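Local coordinates for protein diaminopimelate decarboxylase (Aquifex aeolicus, PDB 2P3E) that probably decarboxylates meso-diaminopimelate to L-lysine with pyridoxal 5'-phosphate as cofactor, completing lysine biosynthesis, at residues B[12-16]-B[17-21]; B[255-258]-B[259-262]; B[84-87]-B[88-92]. All coordinates share one frame; numbering follows the deposited sequence.

Contact 1. Residues B[12-16]-B[17-21]; sequences EYRDG and ELFIE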
ATOM      1  N   GLU B  12      21.145   6.529 -20.412  1.00 27.28           N
ATOM      2  CA  GLU B  12      21.352   7.094 -21.742  1.00 28.02           C
ATOM      3  C   GLU B  12      20.637   6.286 -22.798  1.00 27.56           C
ATOM      4  O   GLU B  12      20.453   5.071 -22.653  1.00 26.75           O
ATOM      5  CB  GLU B  12      22.852   7.153 -22.088  1.00 27.68           C
ATOM      6  CG  GLU B  12      23.544   5.821 -22.078  1.00 29.37           C
ATOM      7  CD  GLU B  12      24.966   5.887 -22.635  1.00 32.32           C
ATOM      8  OE1 GLU B  12      25.619   6.954 -22.519  1.00 35.04           O
ATOM      9  OE2 GLU B  12      25.423   4.868 -23.190  1.00 34.03           O
ATOM     10  N   TYR B  13      20.248   6.970 -23.869  1.00 27.60           N
ATOM     11  CA  TYR B  13      19.830   6.295 -25.083  1.00 27.51           C
ATOM     12  C   TYR B  13      21.041   5.963 -25.958  1.00 28.35           C
ATOM     13  O   TYR B  13      21.953   6.786 -26.109  1.00 28.35           O
ATOM     14  CB  TYR B  13      18.853   7.157 -25.856  1.00 27.35           C
ATOM     15  CG  TYR B  13      17.454   7.198 -25.285  1.00 26.42           C
ATOM     16  CD1 TYR B  13      16.605   6.094 -25.380  1.00 24.37           C
ATOM     17  CD2 TYR B  13      16.968   8.354 -24.684  1.00 25.86           C
ATOM     18  CE1 TYR B  13      15.303   6.135 -24.868  1.00 24.11           C
ATOM     19  CE2 TYR B  13      15.669   8.411 -24.177  1.00 26.18           C
ATOM     20  CZ  TYR B  13      14.847   7.290 -24.264  1.00 24.77           C
ATOM     21  OH  TYR B  13      13.568   7.363 -23.764  1.00 23.94           O
ATOM     22  N   ARG B  14      21.056   4.742 -26.491  1.00 28.45           N
ATOM     23  CA  ARG B  14      22.071   4.291 -27.455  1.00 29.25           C
ATOM     24  C   ARG B  14      21.327   3.767 -28.678  1.00 28.91           C
ATOM     25  O   ARG B  14      20.718   2.684 -28.616  1.00 28.98           O
ATOM     26  CB  ARG B  14      22.913   3.146 -26.888  1.00 29.09           C
ATOM     27  CG  ARG B  14      23.757   3.461 -25.671  1.00 30.39           C
ATOM     28  CD  ARG B  14      24.651   2.250 -25.345  1.00 30.79           C
ATOM     29  NE  ARG B  14      25.432   2.444 -24.132  1.00 31.79           N
ATOM     30  CZ  ARG B  14      26.275   1.552 -23.621  1.00 32.98           C
ATOM     31  NH1 ARG B  14      26.483   0.380 -24.222  1.00 33.41           N
ATOM     32  NH2 ARG B  14      26.926   1.850 -22.506  1.00 34.52           N
ATOM     33  N   ASP B  15      21.363   4.532 -29.775  1.00 28.70           N
ATOM     34  CA  ASP B  15      20.668   4.171 -31.028  1.00 28.35           C
ATOM     35  C   ASP B  15      19.166   3.904 -30.803  1.00 27.76           C
ATOM     36  O   ASP B  15      18.617   2.913 -31.284  1.00 28.14           O
ATOM     37  CB  ASP B  15      21.361   2.965 -31.691  1.00 28.63           C
ATOM     38  CG  ASP B  15      20.756   2.597 -33.039  0.30 28.82           C
ATOM     39  OD1 ASP B  15      20.399   3.507 -33.818  0.20 28.63           O
ATOM     40  OD2 ASP B  15      20.637   1.384 -33.310  0.50 30.63           O
ATOM     41  N   GLY B  16      18.521   4.789 -30.045  1.00 27.76           N
ATOM     42  CA  GLY B  16      17.078   4.717 -29.786  1.00 26.59           C
ATOM     43  C   GLY B  16      16.668   3.790 -28.646  1.00 26.22           C
ATOM     44  O   GLY B  16      15.481   3.652 -28.367  1.00 26.22           O
ATOM     45  N   GLU B  17      17.646   3.157 -27.994  1.00 25.84           N
ATOM     46  CA  GLU B  17      17.387   2.190 -26.910  1.00 25.25           C
ATOM     47  C   GLU B  17      17.907   2.687 -25.566  1.00 23.88           C
ATOM     48  O   GLU B  17      19.057   3.128 -25.458  1.00 24.01           O
ATOM     49  CB  GLU B  17      18.010   0.825 -27.225  1.00 25.05           C
ATOM     50  CG  GLU B  17      17.322   0.051 -28.360  1.00 26.13           C
ATOM     51  CD  GLU B  17      16.011  -0.621 -27.947  1.00 27.70           C
ATOM     52  OE1 GLU B  17      15.628  -0.580 -26.739  1.00 27.31           O
ATOM     53  OE2 GLU B  17      15.360  -1.205 -28.839  0.40 25.47           O
ATOM     54  N   LEU B  18      17.064   2.595 -24.540  1.00 22.31           N
ATOM     55  CA  LEU B  18      17.428   3.069 -23.202  1.00 21.53           C
ATOM     56  C   LEU B  18      18.345   2.068 -22.495  1.00 20.92           C
ATOM     57  O   LEU B  18      18.072   0.864 -22.476  1.00 20.59           O
ATOM     58  CB  LEU B  18      16.169   3.375 -22.357  1.00 21.34           C
ATOM     59  CG  LEU B  18      16.398   4.129 -21.030  1.00 21.26           C
ATOM     60  CD1 LEU B  18      16.883   5.554 -21.253  1.00 19.73           C
ATOM     61  CD2 LEU B  18      15.121   4.139 -20.178  1.00 20.87           C
ATOM     62  N   PHE B  19      19.435   2.585 -21.936  1.00 20.85           N
ATOM     63  CA  PHE B  19      20.414   1.805 -21.188  1.00 20.90           C
ATOM     64  C   PHE B  19      20.594   2.408 -19.782  1.00 20.44           C
ATOM     65  O   PHE B  19      20.468   3.618 -19.605  1.00 19.91           O
ATOM     66  CB  PHE B  19      21.781   1.806 -21.897  1.00 21.38           C
ATOM     67  CG  PHE B  19      21.881   0.850 -23.071  1.00 20.49           C
ATOM     68  CD1 PHE B  19      22.559  -0.349 -22.947  1.00 21.82           C
ATOM     69  CD2 PHE B  19      21.320   1.165 -24.300  1.00 21.78           C
ATOM     70  CE1 PHE B  19      22.662  -1.238 -24.032  1.00 22.06           C
ATOM     71  CE2 PHE B  19      21.408   0.281 -25.398  1.00 21.24           C
ATOM     72  CZ  PHE B  19      22.077  -0.916 -25.259  1.00 21.37           C
ATOM     73  N   ILE B  20      20.928   1.557 -18.815  1.00 20.26           N
ATOM     74  CA  ILE B  20      21.363   2.002 -17.481  1.00 20.61           C
ATOM     75  C   ILE B  20      22.630   1.253 -17.119  1.00 20.44           C
ATOM     76  O   ILE B  20      22.659   0.026 -17.171  1.00 21.41           O
ATOM     77  CB  ILE B  20      20.252   1.786 -16.393  1.00 20.78           C
ATOM     78  CG1 ILE B  20      20.680   2.402 -15.047  1.00 20.79           C
ATOM     79  CG2 ILE B  20      19.872   0.296 -16.263  1.00 19.80           C
ATOM     80  CD1 ILE B  20      19.583   2.427 -14.008  1.00 21.97           C
ATOM     81  N   GLU B  21      23.682   1.988 -16.764  1.00 20.88           N
ATOM     82  CA  GLU B  21      25.014   1.404 -16.544  1.00 21.36           C
ATOM     83  C   GLU B  21      25.441   0.385 -17.630  1.00 21.14           C
ATOM     84  O   GLU B  21      25.959  -0.699 -17.324  1.00 21.76           O
ATOM     85  CB  GLU B  21      25.124   0.784 -15.134  1.00 21.64           C
ATOM     86  CG  GLU B  21      25.079   1.819 -14.016  1.00 22.03           C
ATOM     87  CD  GLU B  21      25.906   1.421 -12.823  1.00 21.89           C
ATOM     88  OE1 GLU B  21      27.043   0.933 -13.024  1.00 21.81           O
ATOM     89  OE2 GLU B  21      25.423   1.600 -11.683  1.00 21.37           O
TER

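Contact 2. Residues B[255-258]-B[259-262]; sequences EPAP and QDLA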
ATOM      1  N   GLU B 255      17.800  19.879  -7.985  1.00 19.65           N
ATOM      2  CA  GLU B 255      18.005  19.316  -6.642  1.00 20.08           C
ATOM      3  C   GLU B 255      19.265  19.888  -5.976  1.00 19.99           C
ATOM      4  O   GLU B 255      20.243  20.178  -6.660  1.00 19.00           O
ATOM      5  CB  GLU B 255      18.052  17.784  -6.676  1.00 20.48           C
ATOM      6  CG  GLU B 255      19.305  17.202  -7.325  1.00 21.12           C
ATOM      7  CD  GLU B 255      19.339  15.688  -7.332  1.00 22.92           C
ATOM      8  OE1 GLU B 255      18.270  15.030  -7.307  1.00 22.36           O
ATOM      9  OE2 GLU B 255      20.464  15.140  -7.379  1.00 26.45           O
ATOM     10  N   PRO B 256      19.229  20.060  -4.640  1.00 19.48           N
ATOM     11  CA  PRO B 256      20.412  20.504  -3.922  1.00 19.56           C
ATOM     12  C   PRO B 256      21.403  19.335  -3.797  1.00 19.37           C
ATOM     13  O   PRO B 256      20.996  18.178  -3.909  1.00 19.57           O
ATOM     14  CB  PRO B 256      19.849  20.900  -2.556  1.00 19.76           C
ATOM     15  CG  PRO B 256      18.667  19.964  -2.359  1.00 20.02           C
ATOM     16  CD  PRO B 256      18.068  19.864  -3.744  1.00 19.81           C
ATOM     17  N   ALA B 257      22.689  19.639  -3.634  1.00 19.19           N
ATOM     18  CA  ALA B 257      23.714  18.620  -3.398  1.00 17.95           C
ATOM     19  C   ALA B 257      24.046  18.571  -1.911  1.00 17.32           C
ATOM     20  O   ALA B 257      23.828  19.558  -1.197  1.00 17.21           O
ATOM     21  CB  ALA B 257      24.967  18.930  -4.207  1.00 19.32           C
ATOM     22  N   PRO B 258      24.559  17.426  -1.425  1.00 16.32           N
ATOM     23  CA  PRO B 258      25.059  17.429  -0.053  1.00 16.34           C
ATOM     24  C   PRO B 258      26.045  18.570   0.225  1.00 16.40           C
ATOM     25  O   PRO B 258      25.989  19.177   1.287  1.00 15.58           O
ATOM     26  CB  PRO B 258      25.741  16.063   0.068  1.00 15.98           C
ATOM     27  CG  PRO B 258      24.943  15.186  -0.861  1.00 16.91           C
ATOM     28  CD  PRO B 258      24.631  16.080  -2.035  1.00 16.56           C
ATOM     29  N   GLN B 259      26.928  18.863  -0.729  1.00 17.08           N
ATOM     30  CA  GLN B 259      27.871  19.980  -0.557  1.00 17.52           C
ATOM     31  C   GLN B 259      27.190  21.334  -0.337  1.00 17.61           C
ATOM     32  O   GLN B 259      27.738  22.183   0.392  1.00 18.19           O
ATOM     33  CB  GLN B 259      28.878  20.081  -1.721  1.00 17.75           C
ATOM     34  CG  GLN B 259      30.060  21.022  -1.397  1.00 18.45           C
ATOM     35  CD  GLN B 259      30.852  20.581  -0.164  1.00 18.04           C
ATOM     36  OE1 GLN B 259      31.329  19.440  -0.078  1.00 20.19           O
ATOM     37  NE2 GLN B 259      31.002  21.484   0.791  1.00 18.62           N
ATOM     38  N   ASP B 260      26.030  21.549  -0.964  1.00 17.31           N
ATOM     39  CA  ASP B 260      25.242  22.768  -0.707  1.00 18.14           C
ATOM     40  C   ASP B 260      24.770  22.873   0.749  1.00 17.83           C
ATOM     41  O   ASP B 260      24.755  23.972   1.323  1.00 17.70           O
ATOM     42  CB  ASP B 260      24.033  22.890  -1.647  1.00 18.39           C
ATOM     43  CG  ASP B 260      24.423  22.840  -3.103  1.00 20.77           C
ATOM     44  OD1 ASP B 260      25.444  23.463  -3.448  1.00 22.33           O
ATOM     45  OD2 ASP B 260      23.719  22.170  -3.900  1.00 22.14           O
ATOM     46  N   LEU B 261      24.368  21.739   1.330  1.00 17.49           N
ATOM     47  CA  LEU B 261      23.964  21.702   2.734  1.00 17.24           C
ATOM     48  C   LEU B 261      25.157  21.933   3.638  1.00 16.88           C
ATOM     49  O   LEU B 261      25.056  22.678   4.611  1.00 16.54           O
ATOM     50  CB  LEU B 261      23.271  20.380   3.083  1.00 17.55           C
ATOM     51  CG  LEU B 261      22.720  20.262   4.510  1.00 17.64           C
ATOM     52  CD1 LEU B 261      21.557  21.234   4.778  1.00 18.90           C
ATOM     53  CD2 LEU B 261      22.316  18.798   4.825  1.00 18.22           C
ATOM     54  N   ALA B 262      26.297  21.320   3.304  1.00 16.63           N
ATOM     55  CA  ALA B 262      27.506  21.504   4.099  1.00 17.02           C
ATOM     56  C   ALA B 262      27.933  22.978   4.112  1.00 16.78           C
ATOM     57  O   ALA B 262      28.320  23.497   5.159  1.00 17.25           O
ATOM     58  CB  ALA B 262      28.641  20.608   3.589  1.00 16.43           C
TER

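Contact 3. Residues B[84-87]-B[88-92]; sequences DIVS and GGELY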
ATOM      1  N   ASP B  84      19.377   4.544   9.889  1.00 13.76           N
ATOM      2  CA  ASP B  84      18.298   5.215  10.602  1.00 13.70           C
ATOM      3  C   ASP B  84      17.079   4.312  10.450  1.00 13.48           C
ATOM      4  O   ASP B  84      16.566   4.128   9.342  1.00 12.97           O
ATOM      5  CB  ASP B  84      18.087   6.617   9.997  1.00 14.03           C
ATOM      6  CG  ASP B  84      16.698   7.221  10.293  1.00 17.62           C
ATOM      7  OD1 ASP B  84      16.155   7.050  11.385  1.00 18.99           O
ATOM      8  OD2 ASP B  84      16.138   7.875   9.386  1.00 22.01           O
ATOM      9  N   ILE B  85      16.648   3.728  11.564  1.00 12.49           N
ATOM     10  CA  ILE B  85      15.571   2.750  11.556  1.00 13.34           C
ATOM     11  C   ILE B  85      14.344   3.256  12.290  1.00 13.35           C
ATOM     12  O   ILE B  85      14.462   4.134  13.153  1.00 13.92           O
ATOM     13  CB  ILE B  85      16.039   1.383  12.166  1.00 13.02           C
ATOM     14  CG1 ILE B  85      16.378   1.534  13.671  1.00 12.82           C
ATOM     15  CG2 ILE B  85      17.227   0.827  11.338  1.00 13.68           C
ATOM     16  CD1 ILE B  85      16.505   0.213  14.465  1.00 14.22           C
ATOM     17  N   VAL B  86      13.168   2.716  11.934  1.00 13.52           N
ATOM     18  CA  VAL B  86      11.899   3.077  12.587  1.00 13.60           C
ATOM     19  C   VAL B  86      11.081   1.850  13.038  1.00 13.64           C
ATOM     20  O   VAL B  86       9.922   1.974  13.408  1.00 13.98           O
ATOM     21  CB  VAL B  86      11.010   4.026  11.674  1.00 14.26           C
ATOM     22  CG1 VAL B  86      11.771   5.309  11.324  1.00 13.65           C
ATOM     23  CG2 VAL B  86      10.603   3.314  10.398  1.00 13.64           C
ATOM     24  N   SER B  87      11.690   0.667  13.046  1.00 13.82           N
ATOM     25  CA  SER B  87      10.962  -0.547  13.437  1.00 13.25           C
ATOM     26  C   SER B  87      11.959  -1.659  13.735  1.00 13.54           C
ATOM     27  O   SER B  87      13.140  -1.566  13.378  1.00 13.18           O
ATOM     28  CB  SER B  87      10.033  -1.011  12.296  1.00 12.70           C
ATOM     29  OG  SER B  87      10.797  -1.582  11.241  1.00 12.17           O
ATOM     30  N   GLY B  88      11.459  -2.698  14.401  1.00 13.37           N
ATOM     31  CA  GLY B  88      12.218  -3.913  14.658  1.00 13.78           C
ATOM     32  C   GLY B  88      12.598  -4.617  13.374  1.00 13.41           C
ATOM     33  O   GLY B  88      13.657  -5.214  13.302  1.00 13.58           O
ATOM     34  N   GLY B  89      11.733  -4.551  12.357  1.00 13.04           N
ATOM     35  CA  GLY B  89      12.069  -5.122  11.049  1.00 12.54           C
ATOM     36  C   GLY B  89      13.280  -4.471  10.392  1.00 12.30           C
ATOM     37  O   GLY B  89      14.091  -5.156   9.757  1.00 12.52           O
ATOM     38  N   GLU B  90      13.387  -3.149  10.509  1.00 12.30           N
ATOM     39  CA  GLU B  90      14.546  -2.405   9.951  1.00 12.20           C
ATOM     40  C   GLU B  90      15.814  -2.650  10.767  1.00 12.43           C
ATOM     41  O   GLU B  90      16.920  -2.693  10.214  1.00 12.48           O
ATOM     42  CB  GLU B  90      14.228  -0.910   9.821  1.00 12.69           C
ATOM     43  CG  GLU B  90      13.011  -0.616   8.905  1.00 11.92           C
ATOM     44  CD  GLU B  90      12.821   0.868   8.595  1.00 13.25           C
ATOM     45  OE1 GLU B  90      13.417   1.741   9.291  1.00 14.24           O
ATOM     46  OE2 GLU B  90      12.064   1.160   7.641  1.00 13.29           O
ATOM     47  N   LEU B  91      15.643  -2.849  12.070  1.00 13.19           N
ATOM     48  CA  LEU B  91      16.764  -3.294  12.928  1.00 13.78           C
ATOM     49  C   LEU B  91      17.318  -4.639  12.424  1.00 14.23           C
ATOM     50  O   LEU B  91      18.525  -4.787  12.217  1.00 13.24           O
ATOM     51  CB  LEU B  91      16.335  -3.398  14.390  1.00 12.86           C
ATOM     52  CG  LEU B  91      17.430  -3.895  15.369  1.00 14.90           C
ATOM     53  CD1 LEU B  91      18.606  -2.907  15.481  1.00 14.01           C
ATOM     54  CD2 LEU B  91      16.856  -4.202  16.747  1.00 14.30           C
ATOM     55  N   TYR B  92      16.413  -5.599  12.244  1.00 15.37           N
ATOM     56  CA  TYR B  92      16.736  -6.934  11.704  1.00 16.70           C
ATOM     57  C   TYR B  92      17.477  -6.787  10.391  1.00 17.12           C
ATOM     58  O   TYR B  92      18.543  -7.382  10.198  1.00 17.63           O
ATOM     59  CB  TYR B  92      15.440  -7.756  11.560  1.00 17.03           C
ATOM     60  CG  TYR B  92      15.398  -8.814  10.462  1.00 18.93           C
ATOM     61  CD1 TYR B  92      15.645 -10.157  10.751  1.00 20.74           C
ATOM     62  CD2 TYR B  92      15.060  -8.471   9.148  1.00 19.44           C
ATOM     63  CE1 TYR B  92      15.596 -11.140   9.757  1.00 20.72           C
ATOM     64  CE2 TYR B  92      15.023  -9.441   8.136  1.00 22.22           C
ATOM     65  CZ  TYR B  92      15.288 -10.770   8.456  1.00 20.65           C
ATOM     66  OH  TYR B  92      15.222 -11.718   7.462  1.00 22.56           O
TER
HETATM   67  O   HOH W   1      13.953   4.202   8.473  1.00 10.18           O

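Contact 1. Residues B[12-16]-B[17-21]
Glu12 pairs with Phe19 and Arg14 with Glu17 through four backbone hydrogen bonds, closing a beta hairpin with a two-residue loop, a type I' turn of Asp15 and Gly16, both at positive phi. Phe19 N to Glu12 O and Arg14 N to Glu17 O are each 2.8 Å; Glu17 N bonds to Arg14 O at 3.2 Å. On the face bearing these residues, Arg14 runs extended from CG to NE (chi2 -173°) across the Phe19 ring at about a right angle. Arg14 CD sits over the ring centre in a CH-pi contact, 3.7 Å from the Phe19 centroid. Beyond it the guanidinium lies flat on Phe19, planes 16° apart, as a cation-pi stack with Arg14 CZ 4.6 Å from the centroid. A salt bridge from Arg14 NE to Glu12 OE2 (2.6 Å), in the guanidinium plane, probably steadies the group's rotation over the ring. On the opposite face of the hairpin, Leu18 CD1 makes a CH-pi contact over the middle of the Tyr13 ring, 4.0 Å from its centroid. Tyr13 OH is hydrogen-bonded to Pro330 O. Strand 17-20 is the middle of three, and Leu18 packs on Leu4 of helix 3-7, Leu25 of helix 25-32 and Ile329 of strand 328-330.

Contact 2. Residues B[255-258]-B[259-262]
Asp260 reaches back across the start of the helix to grip the backbone of Ala257: Ala257 N gives a nearly straight hydrogen bond (169° at the hydrogen) to Asp260 OD2 over 2.7 Å. The amide comes to the anti side of that oxygen, 34° out of the carboxylate plane. With CG anti to its own carbonyl carbon (chi1 -56°), the carboxylate swings toward the preceding loop. Ala257 is the N-cap, so this is the half of a capping box made by the third helical residue; the alanine has no polar side chain with which to return the bond. The negative group beside the helix N terminus is probably also favoured by the helix dipole. A leucine in place of Asp260 would probably leave Ala257 N without this acceptor and the chain entering the helix less firmly fixed.

Backbone bonds follow. Ala257 O accepts two weak ones, from Asp260 N at 3.0 Å and a bent angle, and from Leu261 N at 3.4 Å. The first firm helical bond is Ala262 N to Pro258 O, 3.0 Å. Pro258 occupies the first helical position, where a backbone N-H would have no partner within the helix, so the proline there sacrifices no helical hydrogen bond.

Packing inside the turn is modest: Ala257 CB lies 3.5 Å from Asp260 OD2. Gln259, bent at chi2, sends NE2 on to Asp263 OD1. Outward, Pro256 touches Ile212 and Leu245. Pro258 packs on Ala50, Tyr51 and Ala54 of helix 41-54 and Glu255 forms a salt bridge with Arg47 of the same helix, so the start of helix 258-269 is seated against helix 41-54. In the TIM-barrel-type pyridoxal-binding domain, helix 258-269 follows strand 238-240 through a loop and precedes strand 275-278.

Contact 3. Residues B[84-87]-B[88-92]
Glu90 turns its carboxylate back over the chain before its helix, and Val86 N meets Glu90 OE1 from above the carboxylate plane, 42° out of it, at 2.8 Å. This is the strand-to-helix junction of a beta-alpha-beta unit (strand 82-85, helix 88-96, strand 104-106) in the TIM-barrel-type cofactor-binding domain. Val86 CG2 packs against the same carboxylate, 3.4 Å from Glu90 OE1. The Tyr92 ring has Gly89 O at its edge, in plane; it meets the Tyr410 ring of the second subunit, and its OH is hydrogen-bonded to Asp411 of that subunit. The Glu90 side chain also packs on Lys65, the probable cofactor-attachment residue, cofactor-free here. A water donates to Asp84 O and, over 2.6 Å, to Glu90 OE1, so that oxygen takes two hydrogen bonds. Ile85 CD1 touches Leu91 CB at 3.6 Å, while the Ile85 and Glu90 side chains run antiparallel, CB to CB 3.7 Å. Leu91 N bonds to Ser87 O at 3.1 Å. Ser87 is the N-cap: with OG between its backbone N and carbonyl carbon (chi1 73°), the hydroxyl accepts from Glu90 N at 3.1 Å and is also hydrogen-bonded to Asn386 O of the second subunit.

Overall arrangement
From the N terminus the chain first closes contact 1, the hairpin of strands 11-14 and 17-20 at the surface. It then enters the barrel, where contact 3 turns strand 82-85 into helix 88-96, and much later reaches contact 2, where the loop after strand 238-240 starts helix 258-269. The three follow in series; none nests in, crosses or touches another. Contacts 1 and 3 lie on opposite sides of the chain's centre, their centres about 37 Å apart; contacts 2 and 3, about 27 Å apart between centres, both belong to the cofactor-binding barrel. Contact 3 alone meets the second subunit, whereas contact 1 is internal to the N-terminal hairpin, whose Tyr13 and Leu18 pack on strand 328-330.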